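Long-range contact in uncharacterized protein PA0076 (Pseudomonas aeruginosa PAO1, PDB 2QNU), which is of unknown biochemical function but probably acts as TagF, an accessory protein of the type VI secretion system: residues Gly69-Asp81 / Trp111-Leu123. Residues are numbered along the deposited sequence; the frame is centred on the assembly and turned at random.
Sequences GEAVTGVVMPSID and WFEQVESLLLSTL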
loop_
_atom_site.group_PDB
_atom_site.type_symbol
_atom_site.label_atom_id
_atom_site.label_comp_id
_atom_site.label_asym_id
_atom_site.label_seq_id
_atom_site.Cartn_x
_atom_site.Cartn_y
_atom_site.Cartn_z
ATOM N N GLY B 69 -13.087 -12.232 12.234
ATOM C CA GLY B 69 -11.751 -12.630 11.812
ATOM C C GLY B 69 -11.593 -12.878 10.331
ATOM O O GLY B 69 -10.481 -13.134 9.835
ATOM N N GLU B 70 -12.699 -12.853 9.610
ATOM C CA GLU B 70 -12.612 -12.862 8.158
ATOM C C GLU B 70 -12.481 -11.432 7.625
ATOM O O GLU B 70 -12.884 -10.428 8.282
ATOM C CB GLU B 70 -13.838 -13.529 7.536
ATOM C CG GLU B 70 -13.800 -15.045 7.457
ATOM C CD GLU B 70 -14.255 -15.715 8.746
ATOM O OE1 GLU B 70 -15.295 -15.269 9.291
ATOM O OE2 GLU B 70 -13.582 -16.700 9.212
ATOM N N ALA B 71 -11.919 -11.344 6.425
ATOM C CA ALA B 71 -12.004 -10.131 5.683
ATOM C C ALA B 71 -13.446 -10.001 5.122
ATOM O O ALA B 71 -14.211 -11.002 4.992
ATOM C CB ALA B 71 -10.989 -10.101 4.586
ATOM N N VAL B 72 -13.796 -8.772 4.770
ATOM C CA VAL B 72 -15.107 -8.526 4.241
ATOM C C VAL B 72 -15.050 -7.479 3.133
ATOM O O VAL B 72 -14.303 -6.459 3.190
ATOM C CB VAL B 72 -16.162 -8.336 5.401
ATOM C CG1 VAL B 72 -15.685 -7.400 6.440
ATOM C CG2 VAL B 72 -17.586 -7.958 4.899
ATOM N N THR B 73 -15.808 -7.791 2.088
ATOM C CA THR B 73 -15.991 -6.874 0.972
ATOM C C THR B 73 -17.480 -6.784 0.610
ATOM O O THR B 73 -18.253 -7.684 0.911
ATOM C CB THR B 73 -15.175 -7.285 -0.229
ATOM O OG1 THR B 73 -15.184 -6.237 -1.192
ATOM C CG2 THR B 73 -15.696 -8.559 -0.857
ATOM N N GLY B 74 -17.871 -5.657 0.020
ATOM C CA GLY B 74 -19.274 -5.460 -0.276
ATOM C C GLY B 74 -19.640 -4.061 -0.674
ATOM O O GLY B 74 -18.794 -3.285 -1.114
ATOM N N VAL B 75 -20.929 -3.789 -0.572
ATOM C CA VAL B 75 -21.464 -2.463 -0.843
ATOM C C VAL B 75 -22.526 -2.142 0.199
ATOM O O VAL B 75 -23.267 -3.006 0.595
ATOM C CB VAL B 75 -22.051 -2.323 -2.260
ATOM C CG1 VAL B 75 -22.447 -0.847 -2.523
ATOM C CG2 VAL B 75 -21.080 -2.800 -3.328
ATOM N N VAL B 76 -22.557 -0.903 0.671
ATOM C CA VAL B 76 -23.580 -0.491 1.633
ATOM C C VAL B 76 -24.307 0.719 1.059
ATOM O O VAL B 76 -23.693 1.567 0.411
ATOM C CB VAL B 76 -23.033 -0.128 3.034
ATOM C CG1 VAL B 76 -21.894 0.892 2.983
ATOM C CG2 VAL B 76 -24.142 0.419 3.926
HETATM N N MSE B 77 -25.632 0.748 1.254
HETATM C CA MSE B 77 -26.519 1.813 0.743
HETATM C C MSE B 77 -27.483 2.322 1.796
HETATM O O MSE B 77 -28.055 1.530 2.484
HETATM C CB MSE B 77 -27.378 1.210 -0.398
HETATM C CG MSE B 77 -28.348 2.241 -1.030
HETATM SE SE MSE B 77 -29.621 1.366 -2.332
HETATM C CE MSE B 77 -30.767 0.572 -1.059
ATOM N N PRO B 78 -27.726 3.640 1.873
ATOM C CA PRO B 78 -28.790 4.125 2.771
ATOM C C PRO B 78 -30.143 3.469 2.446
ATOM O O PRO B 78 -30.480 3.293 1.274
ATOM C CB PRO B 78 -28.854 5.637 2.499
ATOM C CG PRO B 78 -27.537 5.954 1.874
ATOM C CD PRO B 78 -27.036 4.744 1.175
ATOM N N SER B 79 -30.876 3.073 3.471
ATOM C CA SER B 79 -32.105 2.309 3.292
ATOM C C SER B 79 -33.104 2.601 4.399
ATOM O O SER B 79 -32.893 3.482 5.270
ATOM C CB SER B 79 -31.783 0.816 3.203
ATOM O OG SER B 79 -32.905 0.066 2.713
ATOM N N ILE B 80 -34.176 1.835 4.381
ATOM C CA ILE B 80 -35.339 2.102 5.213
ATOM C C ILE B 80 -36.199 0.853 5.296
ATOM O O ILE B 80 -36.163 0.024 4.382
ATOM C CB ILE B 80 -36.171 3.269 4.595
ATOM C CG1 ILE B 80 -37.158 3.868 5.602
ATOM C CG2 ILE B 80 -36.952 2.798 3.389
ATOM C CD1 ILE B 80 -38.041 4.969 4.996
ATOM N N ASP B 81 -36.911 0.682 6.394
ATOM C CA ASP B 81 -37.756 -0.501 6.561
ATOM C C ASP B 81 -39.182 -0.137 6.161
ATOM O O ASP B 81 -39.462 1.009 5.812
ATOM C CB ASP B 81 -37.693 -1.101 7.981
ATOM C CG ASP B 81 -38.252 -0.136 9.110
ATOM O OD1 ASP B 81 -39.122 0.724 8.811
ATOM O OD2 ASP B 81 -37.836 -0.277 10.300
ATOM N N TRP B 111 -18.196 -7.076 -10.218
ATOM C CA TRP B 111 -18.907 -7.656 -9.061
ATOM C C TRP B 111 -19.645 -6.546 -8.264
ATOM O O TRP B 111 -20.804 -6.653 -7.903
ATOM C CB TRP B 111 -17.906 -8.383 -8.147
ATOM C CG TRP B 111 -18.559 -9.155 -7.062
ATOM C CD1 TRP B 111 -19.193 -10.384 -7.168
ATOM C CD2 TRP B 111 -18.714 -8.734 -5.704
ATOM N NE1 TRP B 111 -19.691 -10.745 -5.947
ATOM C CE2 TRP B 111 -19.403 -9.757 -5.031
ATOM C CE3 TRP B 111 -18.307 -7.593 -4.985
ATOM C CZ2 TRP B 111 -19.724 -9.662 -3.684
ATOM C CZ3 TRP B 111 -18.604 -7.505 -3.640
ATOM C CH2 TRP B 111 -19.306 -8.533 -3.002
ATOM N N PHE B 112 -18.917 -5.481 -7.997
ATOM C CA PHE B 112 -19.443 -4.328 -7.258
ATOM C C PHE B 112 -20.671 -3.611 -7.957
ATOM O O PHE B 112 -21.669 -3.200 -7.321
ATOM C CB PHE B 112 -18.279 -3.371 -7.004
ATOM C CG PHE B 112 -17.246 -3.933 -6.020
ATOM C CD1 PHE B 112 -17.505 -3.937 -4.666
ATOM C CD2 PHE B 112 -16.045 -4.483 -6.467
ATOM C CE1 PHE B 112 -16.584 -4.506 -3.726
ATOM C CE2 PHE B 112 -15.108 -5.070 -5.555
ATOM C CZ PHE B 112 -15.376 -5.060 -4.194
ATOM N N GLU B 113 -20.545 -3.456 -9.258
ATOM C CA GLU B 113 -21.633 -2.922 -10.082
ATOM C C GLU B 113 -22.862 -3.843 -10.024
ATOM O O GLU B 113 -23.989 -3.368 -9.813
ATOM C CB GLU B 113 -21.123 -2.739 -11.497
ATOM C CG GLU B 113 -20.201 -1.551 -11.581
ATOM C CD GLU B 113 -19.471 -1.406 -12.904
ATOM O OE1 GLU B 113 -19.598 -2.265 -13.777
ATOM O OE2 GLU B 113 -18.731 -0.435 -13.052
ATOM N N GLN B 114 -22.639 -5.153 -10.102
ATOM C CA GLN B 114 -23.729 -6.108 -9.930
ATOM C C GLN B 114 -24.330 -6.002 -8.548
ATOM O O GLN B 114 -25.523 -6.095 -8.404
ATOM C CB GLN B 114 -23.297 -7.577 -10.101
ATOM C CG GLN B 114 -22.579 -7.884 -11.390
ATOM C CD GLN B 114 -22.129 -9.376 -11.523
ATOM O OE1 GLN B 114 -22.826 -10.303 -11.054
ATOM N NE2 GLN B 114 -20.975 -9.598 -12.205
ATOM N N VAL B 115 -23.511 -5.875 -7.503
ATOM C CA VAL B 115 -24.057 -5.765 -6.180
ATOM C C VAL B 115 -24.852 -4.472 -6.065
ATOM O O VAL B 115 -25.923 -4.473 -5.476
ATOM C CB VAL B 115 -22.979 -5.802 -5.048
ATOM C CG1 VAL B 115 -23.616 -5.408 -3.750
ATOM C CG2 VAL B 115 -22.384 -7.193 -4.946
ATOM N N GLU B 116 -24.303 -3.371 -6.565
ATOM C CA GLU B 116 -25.039 -2.066 -6.538
ATOM C C GLU B 116 -26.384 -2.163 -7.251
ATOM O O GLU B 116 -27.392 -1.643 -6.774
ATOM C CB GLU B 116 -24.230 -0.959 -7.194
ATOM C CG GLU B 116 -22.979 -0.510 -6.385
ATOM C CD GLU B 116 -22.211 0.571 -7.115
ATOM O OE1 GLU B 116 -22.479 0.736 -8.334
ATOM O OE2 GLU B 116 -21.346 1.286 -6.498
ATOM N N SER B 117 -26.422 -2.857 -8.384
ATOM C CA SER B 117 -27.729 -3.010 -9.087
ATOM C C SER B 117 -28.719 -3.769 -8.217
ATOM O O SER B 117 -29.930 -3.474 -8.184
ATOM C CB SER B 117 -27.514 -3.639 -10.457
ATOM O OG SER B 117 -28.674 -4.279 -10.873
ATOM N N LEU B 118 -28.239 -4.722 -7.418
ATOM C CA LEU B 118 -29.190 -5.468 -6.593
ATOM C C LEU B 118 -29.747 -4.610 -5.471
ATOM O O LEU B 118 -30.909 -4.637 -5.200
ATOM C CB LEU B 118 -28.569 -6.741 -6.006
ATOM C CG LEU B 118 -28.328 -7.863 -6.997
ATOM C CD1 LEU B 118 -27.767 -9.022 -6.220
ATOM C CD2 LEU B 118 -29.595 -8.257 -7.759
ATOM N N LEU B 119 -28.877 -3.901 -4.764
ATOM C CA LEU B 119 -29.320 -2.972 -3.725
ATOM C C LEU B 119 -30.322 -1.926 -4.306
ATOM O O LEU B 119 -31.296 -1.550 -3.639
ATOM C CB LEU B 119 -28.120 -2.229 -3.177
ATOM C CG LEU B 119 -27.095 -3.013 -2.308
ATOM C CD1 LEU B 119 -25.820 -2.187 -2.010
ATOM C CD2 LEU B 119 -27.698 -3.405 -1.036
ATOM N N LEU B 120 -30.010 -1.410 -5.490
ATOM C CA LEU B 120 -30.860 -0.365 -6.124
ATOM C C LEU B 120 -32.262 -0.950 -6.406
ATOM O O LEU B 120 -33.261 -0.320 -6.105
ATOM C CB LEU B 120 -30.187 0.206 -7.377
ATOM C CG LEU B 120 -28.988 1.053 -6.984
ATOM C CD1 LEU B 120 -28.015 1.183 -8.125
ATOM C CD2 LEU B 120 -29.289 2.415 -6.411
ATOM N N SER B 121 -32.316 -2.202 -6.843
ATOM C CA SER B 121 -33.558 -2.884 -7.114
ATOM C C SER B 121 -34.540 -2.820 -5.961
ATOM O O SER B 121 -35.768 -2.876 -6.183
ATOM C CB SER B 121 -33.306 -4.351 -7.548
ATOM O OG SER B 121 -33.088 -5.209 -6.426
ATOM N N THR B 122 -34.045 -2.711 -4.723
ATOM C CA THR B 122 -34.943 -2.732 -3.550
ATOM C C THR B 122 -35.626 -1.390 -3.328
ATOM O O THR B 122 -36.464 -1.269 -2.446
ATOM C CB THR B 122 -34.208 -3.131 -2.175
ATOM O OG1 THR B 122 -33.292 -2.098 -1.796
ATOM C CG2 THR B 122 -33.490 -4.460 -2.328
ATOM N N LEU B 123 -35.225 -0.369 -4.057
ATOM C CA LEU B 123 -35.880 0.943 -3.901
ATOM C C LEU B 123 -37.118 1.047 -4.799
ATOM O O LEU B 123 -37.924 1.956 -4.630
ATOM C CB LEU B 123 -34.936 2.056 -4.297
ATOM C CG LEU B 123 -33.646 2.223 -3.528
ATOM C CD1 LEU B 123 -32.759 3.108 -4.335
ATOM C CD2 LEU B 123 -33.882 2.844 -2.140
HETATM O O HOH W 1 -34.299 -0.616 0.229
#
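Val75 lies at the centre of the packing between strand 71-77 and helix 111-121, whose axes cross at -37° and approach to 8.3 Å. Its two methyls divide the work: CG2 slides past Val115, 3.7 Å from CG1 of that residue, and also meets the rim of the Phe112 ring, while CG1, anti to the backbone N (chi1 -174°), lies against Leu119 CD1 and the aliphatic CG of Glu116. Met77, a selenomethionine, is extended through chi1 and chi2, which brings its SE alongside Leu119 CB at 4.0 Å; the bend at chi3 (76°) then turns CE toward Leu119 O (3.4 Å), with Leu123 CD2 also in contact. Leu119 also reaches Leu89 and Val91 of the neighbouring strand 89-95.

The aromatic contacts join the N-terminal part of the helix to the middle of the strand, at Thr73 and Gly74. Phe112 turns its edge to the strand: Thr73 OG1 lies in the ring plane 3.2 Å from CZ, and Gly74 O is 3.6 Å from CE1. One face of this ring is covered by Trp111 CE3, and Trp111 in turn brings its own edge to Gly74 CA.

Polar links are few. No direct hydrogen bond joins the segments, but one water donates to both Ser79 OG and Thr122 OG1, 2.7 Å from the latter. Thr122 OG1 itself donates to Leu119 O (2.8 Å), which also accepts from Thr122 N. Thr73 OG1 bonds to Phe60 O, and the Glu116 carboxylate pairs with Arg59 and Arg186.

The helix thus packs on one face of the antiparallel sheet within the TagF N-terminal domain through apolar and aromatic surfaces, with a water bridge beyond the strand end and the buried Glu116 charge probably balanced by two arginines.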